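Local coordinates for envelope glycoprotein (Thogoto virus, PDB 5XEA), which probably attaches the virus to its host-cell receptor and later drives fusion of the virion with the host membrane, at residues A30-S36 / E196-V202; G227-F231 / A408-D412; I204-D209 / K221-D226. One frame throughout, in Å; residues are numbered along the deposited sequence.

Contact 1: A30-S36 / E196-V202; sequences ATRYTTS and EIQREEV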
ATOM      1  N   ALA B  30      17.844  19.871  15.868  1.00 55.56           N
ATOM      2  CA  ALA B  30      18.534  18.681  15.405  1.00 63.42           C
ATOM      3  C   ALA B  30      19.476  19.044  14.273  1.00 64.37           C
ATOM      4  O   ALA B  30      19.285  20.036  13.564  1.00 61.57           O
ATOM      5  CB  ALA B  30      17.550  17.597  14.946  1.00 62.78           C
ATOM      6  N   THR B  31      20.508  18.222  14.129  1.00 63.72           N
ATOM      7  CA  THR B  31      21.350  18.238  12.945  1.00 61.36           C
ATOM      8  C   THR B  31      20.727  17.294  11.924  1.00 62.96           C
ATOM      9  O   THR B  31      20.520  16.111  12.208  1.00 56.77           O
ATOM     10  CB  THR B  31      22.777  17.809  13.278  1.00 64.86           C
ATOM     11  OG1 THR B  31      23.294  18.624  14.340  1.00 74.07           O
ATOM     12  CG2 THR B  31      23.664  17.962  12.060  1.00 61.17           C
ATOM     13  N   ARG B  32      20.405  17.825  10.754  1.00 55.37           N
ATOM     14  CA  ARG B  32      19.789  17.057   9.690  1.00 55.86           C
ATOM     15  C   ARG B  32      20.792  16.856   8.566  1.00 55.25           C
ATOM     16  O   ARG B  32      21.466  17.805   8.150  1.00 59.10           O
ATOM     17  CB  ARG B  32      18.545  17.755   9.161  1.00 52.43           C
ATOM     18  CG  ARG B  32      17.798  16.920   8.166  1.00 60.39           C
ATOM     19  CD  ARG B  32      16.590  17.636   7.676  1.00 67.77           C
ATOM     20  NE  ARG B  32      16.954  18.677   6.737  1.00 68.10           N
ATOM     21  CZ  ARG B  32      16.136  19.655   6.385  1.00 75.72           C
ATOM     22  NH1 ARG B  32      14.920  19.718   6.910  1.00 70.32           N
ATOM     23  NH2 ARG B  32      16.534  20.574   5.517  1.00 77.17           N
ATOM     24  N   TYR B  33      20.877  15.627   8.071  1.00 55.54           N
ATOM     25  CA  TYR B  33      21.711  15.279   6.926  1.00 50.71           C
ATOM     26  C   TYR B  33      20.810  14.806   5.794  1.00 54.99           C
ATOM     27  O   TYR B  33      20.065  13.836   5.960  1.00 53.64           O
ATOM     28  CB  TYR B  33      22.709  14.185   7.290  1.00 49.39           C
ATOM     29  CG  TYR B  33      23.625  14.517   8.437  1.00 60.65           C
ATOM     30  CD1 TYR B  33      24.876  15.086   8.211  1.00 66.50           C
ATOM     31  CD2 TYR B  33      23.252  14.245   9.747  1.00 58.66           C
ATOM     32  CE1 TYR B  33      25.730  15.388   9.269  1.00 73.06           C
ATOM     33  CE2 TYR B  33      24.095  14.536  10.804  1.00 66.31           C
ATOM     34  CZ  TYR B  33      25.333  15.110  10.561  1.00 69.96           C
ATOM     35  OH  TYR B  33      26.169  15.399  11.616  1.00 73.48           O
ATOM     36  N   THR B  34      20.863  15.499   4.660  1.00 53.04           N
ATOM     37  CA  THR B  34      20.121  15.133   3.463  1.00 58.19           C
ATOM     38  C   THR B  34      21.072  15.104   2.269  1.00 62.19           C
ATOM     39  O   THR B  34      22.262  15.402   2.391  1.00 59.19           O
ATOM     40  CB  THR B  34      18.961  16.098   3.193  1.00 61.75           C
ATOM     41  OG1 THR B  34      19.481  17.421   3.012  1.00 67.25           O
ATOM     42  CG2 THR B  34      17.957  16.077   4.340  1.00 54.63           C
ATOM     43  N   THR B  35      20.531  14.755   1.102  1.00 54.89           N
ATOM     44  CA  THR B  35      21.320  14.585  -0.108  1.00 59.48           C
ATOM     45  C   THR B  35      20.844  15.538  -1.198  1.00 62.68           C
ATOM     46  O   THR B  35      19.681  15.958  -1.233  1.00 58.57           O
ATOM     47  CB  THR B  35      21.267  13.126  -0.638  1.00 63.37           C
ATOM     48  OG1 THR B  35      19.907  12.693  -0.752  1.00 63.17           O
ATOM     49  CG2 THR B  35      22.014  12.180   0.286  1.00 58.03           C
ATOM     50  N   SER B  36      21.778  15.858  -2.099  1.00 62.79           N
ATOM     51  CA  SER B  36      21.470  16.707  -3.247  1.00 79.29           C
ATOM     52  C   SER B  36      20.405  16.081  -4.145  1.00 85.44           C
ATOM     53  O   SER B  36      19.496  16.775  -4.614  1.00 94.96           O
ATOM     54  CB  SER B  36      22.745  16.973  -4.051  1.00 77.92           C
ATOM     55  OG  SER B  36      23.910  16.623  -3.313  1.00 74.43           O
ATOM     56  N   GLU B 196      26.062  14.770  -2.832  1.00 56.57           N
ATOM     57  CA  GLU B 196      26.776  14.892  -1.574  1.00 67.96           C
ATOM     58  C   GLU B 196      25.792  14.922  -0.415  1.00 59.46           C
ATOM     59  O   GLU B 196      24.642  15.349  -0.563  1.00 53.93           O
ATOM     60  CB  GLU B 196      27.653  16.141  -1.553  1.00 78.75           C
ATOM     61  CG  GLU B 196      28.872  16.031  -2.447  1.00 92.45           C
ATOM     62  CD  GLU B 196      29.217  17.345  -3.113  1.00109.72           C
ATOM     63  OE1 GLU B 196      28.284  18.041  -3.566  1.00117.86           O
ATOM     64  OE2 GLU B 196      30.419  17.682  -3.178  1.00113.92           O
ATOM     65  N   ILE B 197      26.248  14.432   0.731  1.00 57.09           N
ATOM     66  CA  ILE B 197      25.472  14.518   1.958  1.00 49.61           C
ATOM     67  C   ILE B 197      25.726  15.891   2.567  1.00 59.63           C
ATOM     68  O   ILE B 197      26.878  16.275   2.792  1.00 65.89           O
ATOM     69  CB  ILE B 197      25.837  13.388   2.931  1.00 60.06           C
ATOM     70  CG1 ILE B 197      25.335  12.046   2.384  1.00 66.62           C
ATOM     71  CG2 ILE B 197      25.258  13.659   4.303  1.00 70.50           C
ATOM     72  CD1 ILE B 197      25.730  10.857   3.228  1.00 70.90           C
ATOM     73  N   GLN B 198      24.650  16.634   2.816  1.00 63.44           N
ATOM     74  CA  GLN B 198      24.704  18.002   3.309  1.00 58.86           C
ATOM     75  C   GLN B 198      24.206  18.047   4.745  1.00 65.34           C
ATOM     76  O   GLN B 198      23.195  17.421   5.079  1.00 60.32           O
ATOM     77  CB  GLN B 198      23.854  18.917   2.427  1.00 63.29           C
ATOM     78  CG  GLN B 198      24.020  18.613   0.954  1.00 75.42           C
ATOM     79  CD  GLN B 198      23.162  19.478   0.064  1.00 82.99           C
ATOM     80  OE1 GLN B 198      21.936  19.381   0.075  1.00 85.68           O
ATOM     81  NE2 GLN B 198      23.807  20.329  -0.724  1.00 83.63           N
ATOM     82  N   ARG B 199      24.918  18.796   5.584  1.00 66.99           N
ATOM     83  CA  ARG B 199      24.616  18.968   6.999  1.00 58.96           C
ATOM     84  C   ARG B 199      23.914  20.304   7.220  1.00 65.09           C
ATOM     85  O   ARG B 199      24.143  21.268   6.486  1.00 60.14           O
ATOM     86  CB  ARG B 199      25.908  18.890   7.816  1.00 73.57           C
ATOM     87  CG  ARG B 199      25.763  19.059   9.310  1.00 79.84           C
ATOM     88  CD  ARG B 199      27.101  19.425   9.933  1.00 84.06           C
ATOM     89  NE  ARG B 199      26.968  19.776  11.342  1.00 94.18           N
ATOM     90  CZ  ARG B 199      27.480  19.064  12.339  1.00 97.76           C
ATOM     91  NH1 ARG B 199      28.171  17.960  12.082  1.00 95.85           N
ATOM     92  NH2 ARG B 199      27.308  19.460  13.595  1.00 96.12           N
ATOM     93  N   GLU B 200      23.051  20.358   8.236  1.00 68.58           N
ATOM     94  CA  GLU B 200      22.209  21.532   8.433  1.00 69.47           C
ATOM     95  C   GLU B 200      21.577  21.492   9.820  1.00 63.84           C
ATOM     96  O   GLU B 200      21.166  20.426  10.292  1.00 56.71           O
ATOM     97  CB  GLU B 200      21.124  21.597   7.353  1.00 76.76           C
ATOM     98  CG  GLU B 200      20.411  22.922   7.234  1.00 89.65           C
ATOM     99  CD  GLU B 200      19.384  22.911   6.115  1.00100.77           C
ATOM    100  OE1 GLU B 200      19.019  21.806   5.661  1.00109.02           O
ATOM    101  OE2 GLU B 200      18.943  23.998   5.682  1.00105.95           O
ATOM    102  N   GLU B 201      21.503  22.657  10.465  1.00 58.76           N
ATOM    103  CA  GLU B 201      20.924  22.792  11.798  1.00 66.08           C
ATOM    104  C   GLU B 201      19.489  23.270  11.650  1.00 61.51           C
ATOM    105  O   GLU B 201      19.239  24.310  11.034  1.00 65.72           O
ATOM    106  CB  GLU B 201      21.737  23.766  12.651  1.00 75.83           C
ATOM    107  CG  GLU B 201      23.231  23.476  12.671  1.00 87.30           C
ATOM    108  CD  GLU B 201      23.570  22.192  13.404  1.00 94.84           C
ATOM    109  OE1 GLU B 201      22.775  21.778  14.272  1.00 89.25           O
ATOM    110  OE2 GLU B 201      24.630  21.595  13.112  1.00 99.95           O
ATOM    111  N   VAL B 202      18.548  22.511  12.212  1.00 62.27           N
ATOM    112  CA  VAL B 202      17.133  22.713  11.927  1.00 63.38           C
ATOM    113  C   VAL B 202      16.333  22.683  13.218  1.00 60.05           C
ATOM    114  O   VAL B 202      16.769  22.167  14.249  1.00 57.84           O
ATOM    115  CB  VAL B 202      16.562  21.650  10.951  1.00 68.68           C
ATOM    116  CG1 VAL B 202      17.241  21.719   9.584  1.00 60.36           C
ATOM    117  CG2 VAL B 202      16.687  20.269  11.559  1.00 58.70           C
TER
HETATM  118  O   HOH W   1      19.565  18.614   0.549  1.00 71.56           O
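R32 lays its guanidinium across V202, whose CG1 sits 3.9 Å above the plane and over its centre. The two residues belong to neighbouring antiparallel strands, 24-35 and 197-209, inside the six-stranded sheet of this gp64-like fusion protein. With CG anti to the backbone N (chi1 -174°) and a bend at chi3, the arginine runs beside E200, and NH2 forms a salt bridge to E200 OE1 at 2.8 Å; the N-H points poorly, so the pairing is more electrostatic than directional. NH1 turns to D226 of strand 221-226.

On the face carrying T31, Y33 and T35, R199 stretches alongside Y33. Its CG lies 3.7 Å from Y33 CE1, and the tyrosine ring stands nearly perpendicular to the guanidinium (82°). T31 CG2 covers one face of that guanidinium, offset toward the rim, while T31 OG1 donates to E201 OE1 from the syn side. E201 OE2 also receives weak, long bonds from R199. The Y33 ring also meets that of W155 in strand 133-156, the planes roughly perpendicular, and a glycan sugar lies nearby.

Backbone pairing runs from A30 with V202 to T35 with I197, and S36 N still reaches E196 O. Just past the strand ends, E196 N donates to S36 OG at 2.9 Å, and a water links T34 OG1, T35 O and Q198 OE1, lying 2.5 Å from Q198 OE1.

Contact 2: G227-F231 / A408-D412; sequences GTNFF and AAEVD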
ATOM      1  N   GLY B 227       8.743  18.825   6.483  1.00 48.96           N
ATOM      2  CA  GLY B 227       8.303  18.948   5.102  1.00 58.67           C
ATOM      3  C   GLY B 227       7.186  17.940   4.829  1.00 56.91           C
ATOM      4  O   GLY B 227       6.126  17.938   5.484  1.00 47.78           O
ATOM      5  N   THR B 228       7.395  17.075   3.828  1.00 45.59           N
ATOM      6  CA  THR B 228       6.451  16.008   3.509  1.00 54.08           C
ATOM      7  C   THR B 228       6.862  14.673   4.109  1.00 52.39           C
ATOM      8  O   THR B 228       6.308  13.635   3.727  1.00 47.45           O
ATOM      9  CB  THR B 228       6.287  15.844   1.992  1.00 64.01           C
ATOM     10  OG1 THR B 228       7.574  15.772   1.368  1.00 61.49           O
ATOM     11  CG2 THR B 228       5.476  16.996   1.414  1.00 63.36           C
ATOM     12  N   ASN B 229       7.819  14.672   5.025  1.00 46.80           N
ATOM     13  CA  ASN B 229       8.270  13.455   5.681  1.00 48.34           C
ATOM     14  C   ASN B 229       7.733  13.444   7.100  1.00 49.33           C
ATOM     15  O   ASN B 229       7.838  14.449   7.810  1.00 43.45           O
ATOM     16  CB  ASN B 229       9.796  13.365   5.679  1.00 52.81           C
ATOM     17  CG  ASN B 229      10.357  13.156   4.281  1.00 58.83           C
ATOM     18  OD1 ASN B 229      10.095  12.132   3.637  1.00 61.39           O
ATOM     19  ND2 ASN B 229      11.116  14.127   3.799  1.00 55.29           N
ATOM     20  N   PHE B 230       7.145  12.321   7.499  1.00 45.96           N
ATOM     21  CA  PHE B 230       6.604  12.177   8.843  1.00 46.71           C
ATOM     22  C   PHE B 230       7.185  10.915   9.443  1.00 50.32           C
ATOM     23  O   PHE B 230       7.291   9.888   8.764  1.00 49.91           O
ATOM     24  CB  PHE B 230       5.063  12.109   8.852  1.00 40.21           C
ATOM     25  CG  PHE B 230       4.393  13.279   8.174  1.00 42.64           C
ATOM     26  CD1 PHE B 230       3.835  14.313   8.917  1.00 42.41           C
ATOM     27  CD2 PHE B 230       4.333  13.353   6.786  1.00 38.93           C
ATOM     28  CE1 PHE B 230       3.226  15.383   8.281  1.00 42.60           C
ATOM     29  CE2 PHE B 230       3.729  14.418   6.147  1.00 38.97           C
ATOM     30  CZ  PHE B 230       3.164  15.442   6.908  1.00 42.89           C
ATOM     31  N   PHE B 231       7.562  10.988  10.711  1.00 44.41           N
ATOM     32  CA  PHE B 231       8.206   9.844  11.324  1.00 43.25           C
ATOM     33  C   PHE B 231       8.003   9.907  12.820  1.00 47.76           C
ATOM     34  O   PHE B 231       7.796  10.984  13.393  1.00 50.54           O
ATOM     35  CB  PHE B 231       9.702   9.795  10.964  1.00 40.99           C
ATOM     36  CG  PHE B 231      10.378  11.141  11.007  1.00 42.66           C
ATOM     37  CD1 PHE B 231      10.847  11.659  12.204  1.00 44.24           C
ATOM     38  CD2 PHE B 231      10.527  11.892   9.851  1.00 41.65           C
ATOM     39  CE1 PHE B 231      11.445  12.913  12.253  1.00 53.22           C
ATOM     40  CE2 PHE B 231      11.134  13.138   9.890  1.00 46.51           C
ATOM     41  CZ  PHE B 231      11.589  13.649  11.095  1.00 50.05           C
ATOM     42  N   ALA B 408      -3.160  18.812   4.542  1.00 40.32           N
ATOM     43  CA  ALA B 408      -2.909  17.682   3.661  1.00 47.97           C
ATOM     44  C   ALA B 408      -1.434  17.292   3.692  1.00 59.37           C
ATOM     45  O   ALA B 408      -0.549  18.135   3.520  1.00 57.38           O
ATOM     46  CB  ALA B 408      -3.334  18.044   2.239  1.00 42.55           C
ATOM     47  N   ALA B 409      -1.179  16.016   3.965  1.00 57.17           N
ATOM     48  CA  ALA B 409       0.163  15.447   3.923  1.00 66.26           C
ATOM     49  C   ALA B 409       0.372  14.819   2.549  1.00 63.77           C
ATOM     50  O   ALA B 409      -0.355  13.898   2.165  1.00 76.70           O
ATOM     51  CB  ALA B 409       0.352  14.409   5.032  1.00 62.07           C
ATOM     52  N   GLU B 410       1.343  15.331   1.800  1.00 61.62           N
ATOM     53  CA  GLU B 410       1.636  14.824   0.462  1.00 67.11           C
ATOM     54  C   GLU B 410       2.867  13.925   0.550  1.00 48.53           C
ATOM     55  O   GLU B 410       3.975  14.303   0.190  1.00 57.39           O
ATOM     56  CB  GLU B 410       1.838  15.988  -0.503  1.00 87.14           C
ATOM     57  CG  GLU B 410       1.514  17.340   0.120  1.00109.77           C
ATOM     58  CD  GLU B 410       1.767  18.498  -0.828  1.00127.24           C
ATOM     59  OE1 GLU B 410       0.937  18.714  -1.740  1.00131.85           O
ATOM     60  OE2 GLU B 410       2.797  19.190  -0.660  1.00133.79           O
ATOM     61  N   VAL B 411       2.657  12.714   1.060  1.00 46.24           N
ATOM     62  CA  VAL B 411       3.757  11.776   1.234  1.00 45.68           C
ATOM     63  C   VAL B 411       4.148  11.192  -0.119  1.00 49.39           C
ATOM     64  O   VAL B 411       3.284  10.862  -0.943  1.00 48.21           O
ATOM     65  CB  VAL B 411       3.348  10.685   2.240  1.00 52.66           C
ATOM     66  CG1 VAL B 411       4.339   9.544   2.241  1.00 45.85           C
ATOM     67  CG2 VAL B 411       3.228  11.283   3.638  1.00 57.32           C
ATOM     68  N   ASP B 412       5.457  11.092  -0.373  1.00 45.41           N
ATOM     69  CA  ASP B 412       5.972  10.472  -1.597  1.00 45.36           C
ATOM     70  C   ASP B 412       6.119   8.972  -1.397  1.00 38.52           C
ATOM     71  O   ASP B 412       6.603   8.511  -0.358  1.00 47.01           O
ATOM     72  CB  ASP B 412       7.328  11.056  -2.005  1.00 54.25           C
ATOM     73  CG  ASP B 412       7.231  12.493  -2.524  1.00 75.23           C
ATOM     74  OD1 ASP B 412       6.192  12.857  -3.119  1.00 80.81           O
ATOM     75  OD2 ASP B 412       8.201  13.261  -2.333  1.00 80.82           O
TER
HETATM   76  O   HOH W   2       7.245  12.212   1.574  1.00 59.81           O
HETATM   77  O   HOH W   3       8.674  13.766   0.197  1.00 64.36           O
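T228 presses its CB and CG2 against the backbone carbonyl of E410, each carbon 3.3 Å from E410 O, and this threonine loses more surface to the contact than any other residue. The loop carrying 408-412 runs past the turn that leads into strand 229-233, and the approach is made by side chains and water instead of sheet pairing. With chi1 at 49°, T228 OG1 lies between the backbone N and the carbonyl carbon, on the side of D412, which leaves CG2 anti to the carbonyl carbon and against E410. The poorly ordered E410 chain crosses T228 at a slant, its OE2 staying 4.0 Å from T228 CG2.

F230 supplies the apolar half. The far end of its ring reaches A409, with F230 CZ 3.5 Å from A409 CB, and V411 CG2 approaches nearer the ring's base, 3.9 Å from F230 CD2. One ring thus spans two alternate residues of the loop, and V411 CG2 also lies near T228 O, joining the apolar patch to the polar one.

Two waters complete the polar side. One donates to T228 O and accepts from D412 N, its distance to T228 O being 2.7 Å; the second joins T228 OG1 to D412 OD2 and lies 2.6 Å from the carboxylate oxygen.

The trimer closes round this site: A291 of the second subunit packs on both F230 and V411, and K221 of that subunit forms a salt bridge with E410. Within the chain, F230 rests on Q225 of strand 221-226. The loop and edge strand 229-233 together meet helix 282-327 of the second subunit, while A408 touches the same helix of the third.

Contact 3: I204-D209 / K221-D226; sequences ISCFVD and KAFCQD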
ATOM      1  N   ILE B 204      12.534  21.213  14.284  1.00 57.89           N
ATOM      2  CA  ILE B 204      11.561  20.256  13.777  1.00 58.68           C
ATOM      3  C   ILE B 204      10.360  20.230  14.709  1.00 61.86           C
ATOM      4  O   ILE B 204      10.509  20.028  15.919  1.00 58.87           O
ATOM      5  CB  ILE B 204      12.189  18.861  13.630  1.00 48.78           C
ATOM      6  CG1 ILE B 204      13.063  18.849  12.389  1.00 52.92           C
ATOM      7  CG2 ILE B 204      11.128  17.789  13.541  1.00 62.91           C
ATOM      8  CD1 ILE B 204      14.198  17.909  12.496  1.00 58.58           C
ATOM      9  N   SER B 205       9.174  20.440  14.144  1.00 54.70           N
ATOM     10  CA  SER B 205       7.949  20.337  14.916  1.00 51.42           C
ATOM     11  C   SER B 205       7.621  18.872  15.178  1.00 51.06           C
ATOM     12  O   SER B 205       7.581  18.052  14.250  1.00 52.31           O
ATOM     13  CB  SER B 205       6.798  21.029  14.190  1.00 70.19           C
ATOM     14  OG  SER B 205       6.619  20.502  12.885  1.00 87.22           O
ATOM     15  N   CYS B 206       7.429  18.546  16.449  1.00 53.45           N
ATOM     16  CA  CYS B 206       7.023  17.225  16.900  1.00 52.31           C
ATOM     17  C   CYS B 206       5.897  17.378  17.910  1.00 55.06           C
ATOM     18  O   CYS B 206       5.851  18.357  18.662  1.00 47.97           O
ATOM     19  CB  CYS B 206       8.177  16.461  17.567  1.00 55.56           C
ATOM     20  SG  CYS B 206       9.653  16.248  16.564  1.00 73.68           S
ATOM     21  N   PHE B 207       4.992  16.405  17.926  1.00 51.90           N
ATOM     22  CA  PHE B 207       4.030  16.262  19.007  1.00 53.07           C
ATOM     23  C   PHE B 207       4.519  15.147  19.916  1.00 51.66           C
ATOM     24  O   PHE B 207       4.778  14.030  19.451  1.00 50.70           O
ATOM     25  CB  PHE B 207       2.632  15.984  18.465  1.00 42.09           C
ATOM     26  CG  PHE B 207       2.008  17.185  17.817  1.00 48.55           C
ATOM     27  CD1 PHE B 207       1.518  18.245  18.596  1.00 47.09           C
ATOM     28  CD2 PHE B 207       1.945  17.285  16.446  1.00 43.14           C
ATOM     29  CE1 PHE B 207       0.961  19.361  18.004  1.00 47.82           C
ATOM     30  CE2 PHE B 207       1.388  18.396  15.845  1.00 48.44           C
ATOM     31  CZ  PHE B 207       0.891  19.450  16.636  1.00 47.94           C
ATOM     32  N   VAL B 208       4.709  15.460  21.194  1.00 47.20           N
ATOM     33  CA  VAL B 208       5.261  14.511  22.147  1.00 47.68           C
ATOM     34  C   VAL B 208       4.166  14.130  23.125  1.00 52.68           C
ATOM     35  O   VAL B 208       3.551  14.997  23.756  1.00 57.50           O
ATOM     36  CB  VAL B 208       6.496  15.055  22.872  1.00 57.79           C
ATOM     37  CG1 VAL B 208       6.908  14.085  23.957  1.00 61.10           C
ATOM     38  CG2 VAL B 208       7.633  15.232  21.881  1.00 57.21           C
ATOM     39  N   ASP B 209       3.932  12.832  23.244  1.00 56.18           N
ATOM     40  CA  ASP B 209       2.808  12.282  23.998  1.00 61.20           C
ATOM     41  C   ASP B 209       3.392  11.446  25.124  1.00 63.07           C
ATOM     42  O   ASP B 209       3.782  10.288  24.898  1.00 70.38           O
ATOM     43  CB  ASP B 209       1.912  11.448  23.081  1.00 66.30           C
ATOM     44  CG  ASP B 209       0.503  11.246  23.640  1.00 73.45           C
ATOM     45  OD1 ASP B 209       0.343  11.353  24.875  1.00 64.92           O
ATOM     46  OD2 ASP B 209      -0.439  10.975  22.836  1.00 69.24           O
ATOM     47  N   LYS B 221       6.191   8.924  23.396  1.00 62.33           N
ATOM     48  CA  LYS B 221       6.127   8.798  21.942  1.00 60.16           C
ATOM     49  C   LYS B 221       6.190  10.179  21.306  1.00 62.98           C
ATOM     50  O   LYS B 221       5.519  11.114  21.761  1.00 58.29           O
ATOM     51  CB  LYS B 221       4.863   8.072  21.482  1.00 59.54           C
ATOM     52  CG  LYS B 221       4.953   6.556  21.588  1.00 72.21           C
ATOM     53  CD  LYS B 221       4.486   5.879  20.307  1.00 77.75           C
ATOM     54  CE  LYS B 221       4.574   4.359  20.415  1.00 91.99           C
ATOM     55  NZ  LYS B 221       4.426   3.677  19.082  1.00 94.83           N
ATOM     56  N   ALA B 222       6.993  10.307  20.253  1.00 51.00           N
ATOM     57  CA  ALA B 222       7.160  11.584  19.572  1.00 50.82           C
ATOM     58  C   ALA B 222       6.946  11.394  18.081  1.00 55.57           C
ATOM     59  O   ALA B 222       7.591  10.540  17.457  1.00 50.33           O
ATOM     60  CB  ALA B 222       8.542  12.190  19.846  1.00 56.15           C
ATOM     61  N   PHE B 223       6.045  12.193  17.517  1.00 47.21           N
ATOM     62  CA  PHE B 223       5.688  12.134  16.106  1.00 49.26           C
ATOM     63  C   PHE B 223       6.052  13.466  15.478  1.00 46.58           C
ATOM     64  O   PHE B 223       5.563  14.514  15.917  1.00 45.30           O
ATOM     65  CB  PHE B 223       4.194  11.855  15.926  1.00 54.05           C
ATOM     66  CG  PHE B 223       3.694  10.691  16.732  1.00 58.78           C
ATOM     67  CD1 PHE B 223       3.328  10.861  18.057  1.00 55.95           C
ATOM     68  CD2 PHE B 223       3.596   9.426  16.165  1.00 53.73           C
ATOM     69  CE1 PHE B 223       2.862   9.796  18.803  1.00 63.08           C
ATOM     70  CE2 PHE B 223       3.128   8.350  16.904  1.00 62.92           C
ATOM     71  CZ  PHE B 223       2.761   8.536  18.226  1.00 59.32           C
ATOM     72  N   CYS B 224       6.889  13.434  14.454  1.00 42.72           N
ATOM     73  CA  CYS B 224       7.405  14.668  13.888  1.00 45.37           C
ATOM     74  C   CYS B 224       7.049  14.785  12.421  1.00 47.19           C
ATOM     75  O   CYS B 224       6.795  13.790  11.727  1.00 43.05           O
ATOM     76  CB  CYS B 224       8.923  14.762  14.045  1.00 50.57           C
ATOM     77  SG  CYS B 224       9.469  14.400  15.707  1.00 58.41           S
ATOM     78  N   GLN B 225       7.056  16.026  11.957  1.00 41.25           N
ATOM     79  CA  GLN B 225       6.939  16.350  10.548  1.00 47.11           C
ATOM     80  C   GLN B 225       8.167  17.149  10.147  1.00 51.08           C
ATOM     81  O   GLN B 225       8.638  17.993  10.908  1.00 46.05           O
ATOM     82  CB  GLN B 225       5.665  17.154  10.252  1.00 45.43           C
ATOM     83  CG  GLN B 225       5.690  17.870   8.913  1.00 51.78           C
ATOM     84  CD  GLN B 225       4.387  18.598   8.585  1.00 57.18           C
ATOM     85  OE1 GLN B 225       3.549  18.842   9.458  1.00 55.10           O
ATOM     86  NE2 GLN B 225       4.219  18.956   7.316  1.00 51.27           N
ATOM     87  N   ASP B 226       8.705  16.863   8.969  1.00 48.66           N
ATOM     88  CA  ASP B 226       9.751  17.697   8.383  1.00 50.99           C
ATOM     89  C   ASP B 226       9.454  17.769   6.885  1.00 53.31           C
ATOM     90  O   ASP B 226       9.836  16.865   6.122  1.00 43.00           O
ATOM     91  CB  ASP B 226      11.138  17.133   8.673  1.00 56.03           C
ATOM     92  CG  ASP B 226      12.240  17.992   8.102  1.00 64.94           C
ATOM     93  OD1 ASP B 226      11.967  19.177   7.836  1.00 74.75           O
ATOM     94  OD2 ASP B 226      13.372  17.495   7.927  1.00 65.33           O
TER
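C206 and C224 face each other at a non-hydrogen-bonded pair of the hairpin of strands 197-209 and 221-226, joined SG to SG at 2.0 Å. At the disulfide the CA atoms of C206 and C224 are 4.0 Å apart, the tightest spacing in this register. Beside it I204 CG2 packs 3.8 Å from C224 CB, and V208 CG2 meets A222 CB on the same face as the cystine. F231 and V233 cover C224.

The other face is looser between the strands. F207 leads its ring away, to W404 and to F294 of the second subunit, while F223 keeps the edge of its ring near F207 O. Toward the open end of the hairpin, S205 and Q225 are partly exposed and hardly touch through their side chains; one straight bond, Q225 N to S205 O at 3.1 Å, holds the backbones there. At the other end K221 leads its amino end away toward E410 of the third subunit.

A covalent cross-link with paired backbone bonds on the F207-F223 side (F207 N to F223 O, 2.8 Å) is consistent with a register held by the disulfide, while F207 and F223 reach neighbouring subunits and D226 stays with Y245.

How the contacts relate
All three contacts gather on one antiparallel sheet. Strand 197-209 is common to contacts 1 and 3: it lies between 24-35 and 221-226, contact 1 sampling its first half against 24-35 and contact 3 its second half against 221-226; contact 2 lies beyond, where edge strand 229-233 meets a loop. Contact 1 is the surface member, rich in charged side chains and touched by no other subunit. Contacts 2 and 3 are partly buried and both touch other subunits; within the chain contact 3 is held by a cystine and strand pairing, contact 2 by an aromatic ring and bridging waters. A30 CB packs on I204 CD1 between contacts 1 and 3, and a probable hydrogen bond between F231 O and C224 N joins contact 2 to contact 3.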